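Local structure of ribose-phosphate pyrophosphokinase (Thermus thermophilus, 7PN0) at residues A[165-170]-A[174-179]; A[184-189]-A[210-215]; A[291-296]-A[301-306]. The protein catalyses the transfer of a pyrophosphate group from ATP to ribose 5-phosphate, yielding phosphoribosyl pyrophosphate, a precursor for nucleotide synthesis. All blocks are in the same frame, centred on the assembly; numbering follows the deposited sequence.

Interaction 1: A[165-170]-A[174-179]. With SO4 (sulfate ion), chain F.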
loop_
_atom_site.group_PDB
_atom_site.type_symbol
_atom_site.label_atom_id
_atom_site.label_comp_id
_atom_site.label_asym_id
_atom_site.label_seq_id
_atom_site.Cartn_x
_atom_site.Cartn_y
_atom_site.Cartn_z
ATOM N N VAL A 165 -24.546 2.949 42.260
ATOM C CA VAL A 165 -24.370 3.077 40.795
ATOM C C VAL A 165 -25.394 2.153 40.109
ATOM O O VAL A 165 -25.477 0.959 40.456
ATOM C CB VAL A 165 -22.908 2.786 40.395
ATOM C CG1 VAL A 165 -22.695 2.908 38.896
ATOM C CG2 VAL A 165 -21.942 3.697 41.132
ATOM N N VAL A 166 -26.147 2.667 39.151
ATOM C CA VAL A 166 -27.206 1.888 38.473
ATOM C C VAL A 166 -26.841 1.786 36.996
ATOM O O VAL A 166 -26.628 2.844 36.374
ATOM C CB VAL A 166 -28.577 2.556 38.648
ATOM C CG1 VAL A 166 -29.663 1.756 37.949
ATOM C CG2 VAL A 166 -28.884 2.793 40.124
ATOM N N ALA A 167 -26.832 0.572 36.455
ATOM C CA ALA A 167 -26.849 0.361 34.989
ATOM C C ALA A 167 -28.293 0.209 34.530
ATOM O O ALA A 167 -29.003 -0.643 35.053
ATOM C CB ALA A 167 -26.044 -0.851 34.640
ATOM N N PRO A 168 -28.783 1.044 33.597
ATOM C CA PRO A 168 -30.115 0.866 33.022
ATOM C C PRO A 168 -30.203 0.040 31.725
ATOM O O PRO A 168 -31.220 0.079 31.083
ATOM C CB PRO A 168 -30.465 2.323 32.708
ATOM C CG PRO A 168 -29.166 2.870 32.179
ATOM C CD PRO A 168 -28.127 2.262 33.092
ATOM N N ASP A 169 -29.100 -0.574 31.314
ATOM C CA ASP A 169 -28.996 -1.380 30.065
ATOM C C ASP A 169 -27.852 -2.351 30.254
ATOM O O ASP A 169 -26.857 -1.925 30.850
ATOM C CB ASP A 169 -28.697 -0.526 28.835
ATOM C CG ASP A 169 -29.913 0.014 28.107
ATOM O OD1 ASP A 169 -30.711 -0.817 27.606
ATOM O OD2 ASP A 169 -30.039 1.264 28.009
ATOM N N ALA A 170 -27.964 -3.586 29.751
ATOM C CA ALA A 170 -26.910 -4.612 29.901
ATOM C C ALA A 170 -25.566 -4.037 29.463
ATOM O O ALA A 170 -24.596 -4.303 30.178
ATOM C CB ALA A 170 -27.227 -5.861 29.091
ATOM N N LYS A 174 -20.484 -2.726 32.469
ATOM C CA LYS A 174 -19.003 -2.739 32.598
ATOM C C LYS A 174 -18.503 -1.362 33.078
ATOM O O LYS A 174 -17.670 -1.300 34.045
ATOM C CB LYS A 174 -18.372 -3.117 31.259
ATOM C CG LYS A 174 -16.867 -3.329 31.311
ATOM C CD LYS A 174 -16.196 -3.405 29.940
ATOM C CE LYS A 174 -16.915 -4.307 28.951
ATOM N NZ LYS A 174 -16.828 -5.737 29.341
ATOM N N ARG A 175 -18.972 -0.295 32.428
ATOM C CA ARG A 175 -18.570 1.101 32.756
ATOM C C ARG A 175 -19.143 1.466 34.136
ATOM O O ARG A 175 -18.411 2.052 34.975
ATOM C CB ARG A 175 -18.975 2.067 31.641
ATOM C CG ARG A 175 -18.580 3.509 31.940
ATOM C CD ARG A 175 -18.699 4.423 30.715
ATOM N NE ARG A 175 -17.702 4.155 29.690
ATOM C CZ ARG A 175 -17.900 3.543 28.519
ATOM N NH1 ARG A 175 -16.864 3.383 27.713
ATOM N NH2 ARG A 175 -19.086 3.053 28.157
ATOM N N ALA A 176 -20.383 1.080 34.417
ATOM C CA ALA A 176 -21.021 1.323 35.727
ATOM C C ALA A 176 -20.259 0.585 36.837
ATOM O O ALA A 176 -20.031 1.181 37.917
ATOM C CB ALA A 176 -22.486 0.951 35.679
ATOM N N SER A 177 -19.868 -0.673 36.621
ATOM C CA SER A 177 -19.117 -1.486 37.602
ATOM C C SER A 177 -17.769 -0.844 37.964
ATOM O O SER A 177 -17.346 -0.922 39.141
ATOM C CB SER A 177 -18.904 -2.860 37.059
ATOM O OG SER A 177 -18.271 -3.625 38.053
ATOM N N ALA A 178 -17.065 -0.306 36.973
ATOM C CA ALA A 178 -15.769 0.388 37.148
ATOM C C ALA A 178 -15.975 1.583 38.072
ATOM O O ALA A 178 -15.147 1.767 38.957
ATOM C CB ALA A 178 -15.202 0.850 35.820
ATOM N N LEU A 179 -17.012 2.386 37.821
ATOM C CA LEU A 179 -17.358 3.572 38.645
ATOM C C LEU A 179 -17.678 3.113 40.072
ATOM O O LEU A 179 -17.169 3.710 41.036
ATOM C CB LEU A 179 -18.568 4.287 38.042
ATOM C CG LEU A 179 -19.067 5.451 38.886
ATOM C CD1 LEU A 179 -18.011 6.544 38.985
ATOM C CD2 LEU A 179 -20.343 6.013 38.321
HETATM S S SO4 F . -13.853 4.921 29.462
HETATM O O1 SO4 F . -12.666 4.273 29.963
HETATM O O2 SO4 F . -13.607 6.348 29.453
HETATM O O3 SO4 F . -15.010 4.634 30.344
HETATM O O4 SO4 F . -14.118 4.490 28.132
HETATM O O HOH W 1 -21.717 -4.416 30.267
#

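Interaction 2: A[184-189]-A[210-215]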
loop_
_atom_site.group_PDB
_atom_site.type_symbol
_atom_site.label_atom_id
_atom_site.label_comp_id
_atom_site.label_asym_id
_atom_site.label_seq_id
_atom_site.Cartn_x
_atom_site.Cartn_y
_atom_site.Cartn_z
ATOM N N GLY A 184 -16.488 2.821 45.805
ATOM C CA GLY A 184 -16.793 1.876 46.897
ATOM C C GLY A 184 -18.279 1.769 47.111
ATOM O O GLY A 184 -18.707 1.748 48.247
ATOM N N LEU A 185 -19.042 1.696 46.037
ATOM C CA LEU A 185 -20.516 1.745 46.057
ATOM C C LEU A 185 -21.038 0.403 45.569
ATOM O O LEU A 185 -20.381 -0.293 44.777
ATOM C CB LEU A 185 -20.990 2.855 45.120
ATOM C CG LEU A 185 -21.380 4.220 45.698
ATOM C CD1 LEU A 185 -20.765 4.525 47.048
ATOM C CD2 LEU A 185 -21.077 5.319 44.698
ATOM N N PRO A 186 -22.266 0.047 45.994
ATOM C CA PRO A 186 -22.975 -1.083 45.428
ATOM C C PRO A 186 -23.358 -0.756 43.982
ATOM O O PRO A 186 -23.443 0.406 43.637
ATOM C CB PRO A 186 -24.229 -1.232 46.314
ATOM C CG PRO A 186 -24.444 0.152 46.912
ATOM C CD PRO A 186 -23.054 0.757 47.019
ATOM N N LEU A 187 -23.573 -1.799 43.188
ATOM C CA LEU A 187 -23.987 -1.720 41.765
ATOM C C LEU A 187 -25.385 -2.299 41.657
ATOM O O LEU A 187 -25.602 -3.365 42.214
ATOM C CB LEU A 187 -22.981 -2.482 40.903
ATOM C CG LEU A 187 -23.219 -2.458 39.400
ATOM C CD1 LEU A 187 -23.149 -1.053 38.844
ATOM C CD2 LEU A 187 -22.214 -3.357 38.690
ATOM N N ALA A 188 -26.318 -1.585 41.041
ATOM C CA ALA A 188 -27.691 -2.080 40.829
ATOM C C ALA A 188 -27.945 -2.109 39.332
ATOM O O ALA A 188 -27.204 -1.437 38.601
ATOM C CB ALA A 188 -28.685 -1.206 41.545
ATOM N N PHE A 189 -28.978 -2.833 38.915
ATOM C CA PHE A 189 -29.438 -2.894 37.513
ATOM C C PHE A 189 -30.929 -2.592 37.499
ATOM O O PHE A 189 -31.686 -3.210 38.291
ATOM C CB PHE A 189 -29.096 -4.255 36.890
ATOM C CG PHE A 189 -29.448 -4.324 35.426
ATOM C CD1 PHE A 189 -30.723 -4.644 35.007
ATOM C CD2 PHE A 189 -28.511 -3.976 34.473
ATOM C CE1 PHE A 189 -31.055 -4.621 33.657
ATOM C CE2 PHE A 189 -28.838 -3.972 33.124
ATOM C CZ PHE A 189 -30.115 -4.276 32.720
ATOM N N GLU A 210 -34.048 2.249 46.698
ATOM C CA GLU A 210 -35.112 3.021 47.389
ATOM C C GLU A 210 -34.444 3.950 48.407
ATOM O O GLU A 210 -33.677 3.441 49.234
ATOM C CB GLU A 210 -36.149 2.118 48.055
ATOM C CG GLU A 210 -37.347 2.912 48.547
ATOM C CD GLU A 210 -38.339 2.114 49.365
ATOM O OE1 GLU A 210 -39.216 2.738 49.993
ATOM O OE2 GLU A 210 -38.219 0.873 49.390
ATOM N N GLY A 211 -34.727 5.261 48.314
ATOM C CA GLY A 211 -34.197 6.325 49.197
ATOM C C GLY A 211 -32.709 6.573 49.003
ATOM O O GLY A 211 -32.078 7.272 49.856
ATOM N N LYS A 212 -32.126 6.044 47.921
ATOM C CA LYS A 212 -30.660 6.165 47.699
ATOM C C LYS A 212 -30.422 7.247 46.642
ATOM O O LYS A 212 -31.343 7.566 45.862
ATOM C CB LYS A 212 -30.024 4.821 47.320
ATOM C CG LYS A 212 -30.362 3.664 48.258
ATOM C CD LYS A 212 -29.232 3.241 49.161
ATOM C CE LYS A 212 -28.332 2.189 48.546
ATOM N NZ LYS A 212 -27.588 1.421 49.581
ATOM N N THR A 213 -29.223 7.808 46.664
ATOM C CA THR A 213 -28.715 8.701 45.600
ATOM C C THR A 213 -28.181 7.792 44.496
ATOM O O THR A 213 -27.174 7.143 44.715
ATOM C CB THR A 213 -27.640 9.654 46.131
ATOM O OG1 THR A 213 -28.341 10.454 47.080
ATOM C CG2 THR A 213 -27.034 10.530 45.057
ATOM N N ALA A 214 -28.928 7.662 43.410
ATOM C CA ALA A 214 -28.543 6.807 42.273
ATOM C C ALA A 214 -27.601 7.603 41.351
ATOM O O ALA A 214 -27.917 8.767 40.991
ATOM C CB ALA A 214 -29.771 6.356 41.555
ATOM N N LEU A 215 -26.505 6.965 40.945
ATOM C CA LEU A 215 -25.527 7.517 39.987
ATOM C C LEU A 215 -25.657 6.732 38.668
ATOM O O LEU A 215 -25.601 5.496 38.720
ATOM C CB LEU A 215 -24.129 7.374 40.584
ATOM C CG LEU A 215 -23.946 7.880 42.008
ATOM C CD1 LEU A 215 -22.482 7.839 42.372
ATOM C CD2 LEU A 215 -24.506 9.294 42.160
#

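Interaction 3: A[291-296]-A[301-306]. With SO4 (sulfate ion), chain E.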
loop_
_atom_site.group_PDB
_atom_site.type_symbol
_atom_site.label_atom_id
_atom_site.label_comp_id
_atom_site.label_asym_id
_atom_site.label_seq_id
_atom_site.Cartn_x
_atom_site.Cartn_y
_atom_site.Cartn_z
ATOM N N ALA A 291 -3.466 17.274 27.506
ATOM C CA ALA A 291 -2.146 17.946 27.494
ATOM C C ALA A 291 -1.060 17.008 28.049
ATOM O O ALA A 291 -0.002 16.889 27.421
ATOM C CB ALA A 291 -2.230 19.241 28.227
ATOM N N GLU A 292 -1.313 16.315 29.143
ATOM C CA GLU A 292 -0.351 15.373 29.742
ATOM C C GLU A 292 -0.089 14.238 28.746
ATOM O O GLU A 292 1.066 13.845 28.621
ATOM C CB GLU A 292 -0.842 14.832 31.083
ATOM C CG GLU A 292 0.233 14.091 31.863
ATOM C CD GLU A 292 1.519 14.881 32.048
ATOM O OE1 GLU A 292 1.422 16.103 32.266
ATOM O OE2 GLU A 292 2.623 14.280 31.927
ATOM N N ALA A 293 -1.139 13.671 28.133
ATOM C CA ALA A 293 -0.964 12.582 27.139
ATOM C C ALA A 293 -0.085 13.084 25.979
ATOM O O ALA A 293 0.886 12.397 25.583
ATOM C CB ALA A 293 -2.333 12.113 26.693
ATOM N N ILE A 294 -0.377 14.266 25.453
ATOM C CA ILE A 294 0.391 14.826 24.312
ATOM C C ILE A 294 1.840 14.984 24.770
ATOM O O ILE A 294 2.746 14.559 24.016
ATOM C CB ILE A 294 -0.253 16.103 23.751
ATOM C CG1 ILE A 294 -1.568 15.777 23.037
ATOM C CG2 ILE A 294 0.696 16.858 22.850
ATOM C CD1 ILE A 294 -2.446 16.984 22.772
ATOM N N TRP A 295 2.065 15.554 25.962
ATOM C CA TRP A 295 3.442 15.740 26.498
ATOM C C TRP A 295 4.166 14.381 26.483
ATOM O O TRP A 295 5.309 14.284 25.988
ATOM C CB TRP A 295 3.395 16.383 27.891
ATOM C CG TRP A 295 4.770 16.599 28.443
ATOM C CD1 TRP A 295 5.332 16.001 29.532
ATOM C CD2 TRP A 295 5.769 17.474 27.895
ATOM N NE1 TRP A 295 6.607 16.461 29.711
ATOM C CE2 TRP A 295 6.922 17.329 28.700
ATOM C CE3 TRP A 295 5.823 18.323 26.774
ATOM C CZ2 TRP A 295 8.104 18.019 28.422
ATOM C CZ3 TRP A 295 6.999 18.993 26.492
ATOM C CH2 TRP A 295 8.117 18.852 27.321
ATOM N N ARG A 296 3.486 13.334 26.921
ATOM C CA ARG A 296 4.102 11.998 27.070
ATOM C C ARG A 296 4.277 11.343 25.697
ATOM O O ARG A 296 5.323 10.744 25.478
ATOM C CB ARG A 296 3.233 11.163 27.989
ATOM C CG ARG A 296 3.318 11.684 29.402
ATOM C CD ARG A 296 2.694 10.757 30.375
ATOM N NE ARG A 296 2.671 11.425 31.676
ATOM C CZ ARG A 296 2.574 10.784 32.815
ATOM N NH1 ARG A 296 2.493 9.469 32.820
ATOM N NH2 ARG A 296 2.550 11.453 33.950
ATOM N N GLU A 301 7.145 9.059 27.015
ATOM C CA GLU A 301 6.843 8.657 28.407
ATOM C C GLU A 301 5.531 7.870 28.412
ATOM O O GLU A 301 4.793 7.855 27.392
ATOM C CB GLU A 301 6.786 9.898 29.298
ATOM C CG GLU A 301 8.130 10.612 29.428
ATOM C CD GLU A 301 8.026 11.957 30.151
ATOM O OE1 GLU A 301 6.928 12.370 30.459
ATOM O OE2 GLU A 301 9.054 12.598 30.342
ATOM N N SER A 302 5.191 7.272 29.538
ATOM C CA SER A 302 4.078 6.303 29.621
ATOM C C SER A 302 2.719 7.025 29.635
ATOM O O SER A 302 2.347 7.652 30.674
ATOM C CB SER A 302 4.232 5.409 30.814
ATOM O OG SER A 302 3.083 4.591 30.934
ATOM N N VAL A 303 1.968 6.945 28.549
ATOM C CA VAL A 303 0.544 7.373 28.505
ATOM C C VAL A 303 -0.285 6.402 29.361
ATOM O O VAL A 303 -1.182 6.872 30.095
ATOM C CB VAL A 303 0.040 7.520 27.056
ATOM C CG1 VAL A 303 -1.435 7.917 26.978
ATOM C CG2 VAL A 303 0.864 8.519 26.276
ATOM N N SER A 304 -0.015 5.091 29.343
ATOM C CA SER A 304 -0.788 4.083 30.130
ATOM C C SER A 304 -0.805 4.441 31.626
ATOM O O SER A 304 -1.806 4.166 32.267
ATOM C CB SER A 304 -0.251 2.693 29.965
ATOM O OG SER A 304 -0.258 2.396 28.592
ATOM N N SER A 305 0.260 5.051 32.144
ATOM C CA SER A 305 0.372 5.419 33.585
ATOM C C SER A 305 -0.679 6.470 33.969
ATOM O O SER A 305 -0.946 6.626 35.172
ATOM C CB SER A 305 1.750 5.872 33.885
ATOM O OG SER A 305 2.584 4.752 33.753
ATOM N N LEU A 306 -1.265 7.169 32.999
ATOM C CA LEU A 306 -2.286 8.221 33.256
ATOM C C LEU A 306 -3.583 7.561 33.706
ATOM O O LEU A 306 -4.474 8.252 34.176
ATOM C CB LEU A 306 -2.491 9.081 31.998
ATOM C CG LEU A 306 -1.319 9.982 31.630
ATOM C CD1 LEU A 306 -1.581 10.652 30.294
ATOM C CD2 LEU A 306 -1.054 11.032 32.726
HETATM S S SO4 E . 2.994 3.263 27.370
HETATM O O1 SO4 E . 4.132 3.895 26.867
HETATM O O2 SO4 E . 3.168 2.967 28.771
HETATM O O3 SO4 E . 1.848 4.114 27.244
HETATM O O4 SO4 E . 2.778 2.009 26.673
#

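Interaction 1: A[165-170]-A[174-179]
Val165 and Ala167, on one face of strand 163-167, press against Ala176 and Leu179 of helix 173-183. Val165 does most of the touching. With CG1 anti to its backbone N (chi1 180°), that methyl is aimed at the helix backbone and stops 3.3 Å from Ala176 O. The same Val165 CG1 lies 3.8 Å from Ala176 CB and 3.9 Å from Leu179 CD2, while the other methyl, CG2, rests beside CG and CD2 of Leu179, so the forked ends of the two side chains cross obliquely. One turn nearer the start of the helix, Ala167 CB faces Ala176 CB at 4.1 Å, and these two small residues probably help helix and strand to approach closely. The short segments run almost antiparallel, at 173°, with axes 7.9 Å apart, as expected for the strand-to-helix half of the beta-alpha-beta unit formed by strand 163-167, helix 173-183 and strand 187-194. In phosphoribosyltransferase-like domains the turn after such a strand often belongs to the active site, and the loop beginning at Pro168 and Asp169 probably corresponds to the pyrophosphate loop of PRPP synthases. Beyond Ala167 the two segments diverge. Direct packing gives way to a water that donates to Ala170 O at 2.9 Å and accepts from Lys174 N, tying the loop to the first turn of the helix, where the Lys174 chain is exposed. Arg175 also turns from the strand: its chain bends at chi3 (-70°), bringing the guanidinium edge to a sulfate, with NE giving a nearly straight bond to O3 of 2.8 Å and NH1 reaching O4 at 3.0 Å. That anion, probably from the crystallisation liquor, is held further by Thr127 OG1, Ser145 OG and the backbone N of Ala146.

Interaction 2: A[184-189]-A[210-215]
Strands 187-189 and 213-215 lie parallel on the two sides of strand 163-167 in the mixed sheet, each hydrogen-bonded to it rather than to one another, and Leu185 and Leu215 meet past it. Leu185 and Pro186 occupy the extended approach to the first strand, just after Gly184 with its positive phi ends the preceding helix; Lys212 stands immediately before the second strand. Bridging the intervening strand is left to side-chain ends. Leu185 CD2 comes to 3.7 Å from Leu215 CD1, methyl against methyl. The two chains cross at about a right angle. The Leu185 branch adopts an uncommon conformation (chi1 -99°, chi2 23°), while Ala163 and Leu160 pack on it as well; Leu215 is backed by Leu183 and Val158. In the second meeting, Lys212 is bent at chi2 (-107°) and again at chi3, and brings NZ to 4.3 Å from Pro186 CG, a loose approach at the ring's tip, with both side chains resting on Val164. Dispersion and hydrophobic burial hold the Leu185-Leu215 pair, whereas the Lys212-Pro186 approach is peripheral; with no polar atoms paired in either, the alignment probably comes mainly from the sheet rather than from directional bonds.

Interaction 3: A[291-296]-A[301-306]
The guanidinium of Arg296 is met on several sides at once. NH1 gives Ser302 O a bond of 2.8 Å and 164°, with the oxygen almost in the guanidinium plane. NE makes a salt bridge with Glu292 OE2 at 2.9 Å, again in plane, using the carboxylate lone pair turned away from the other oxygen. Over the centre of one face sits Leu306 CD2, 3.6 Å above the plane, and Ser305 CB borders the edge. The chain, extended from CG to NE, lays its aliphatic part across Glu301, whose OE1, well out of the guanidinium plane and beyond salt-bridge range, may add a weak electrostatic pull. With an alanine in place of Arg296, Ser302 O and the Glu292 carboxylate would probably lose their donor, and Leu306 the flat group it packs on. Next to this, Leu306 wedges its methyls against the helix, CD2 at 3.4 Å from Glu292 CG and CD1 at 4.0 Å from Ala293 CB, while Val303 CG2 abuts Arg296 CB. The chain thus doubles back along helix 287-299 just after it ends, and Glu301 N fixes the return by bonding to Arg296 O at 2.9 Å. The loop itself is shaped by an ST motif: Ser302 OG, anti to its own backbone N (chi1 174°), accepts from Ser305 N at 3.1 Å and also from Ser305 OG. Its own proton goes to O2 of a sulfate, probably from the crystallisation liquor, at 2.7 Å, and Ser304 N donates to O3 of the same ion. Ser46 and Arg48 of the third subunit and Arg103 of the second also bind it, an arrangement reminiscent of the allosteric phosphate site of class I PRPP synthases; whether it serves regulation here is not established.

Interactions 1 and 2 are neighbours, with centres 10 Å apart, and share the mixed sheet. Strand 163-167 is a partner in interaction 1 and runs between the two strands of interaction 2: Val165 O receives Ala188 N at 2.7 Å, and Val166 N reaches Leu215 O at 2.9 Å, both probable hydrogen bonds, so the two contacts are joined through the same strand. Both also touch the second subunit. Interaction 3 comes last along the chain, its centre 27 Å from that of interaction 1 and 33 Å from that of interaction 2. Its helix 287-299 packs on the N-terminal parallel sheet and helix 12-21, and the contact touches the second subunit too, and a third.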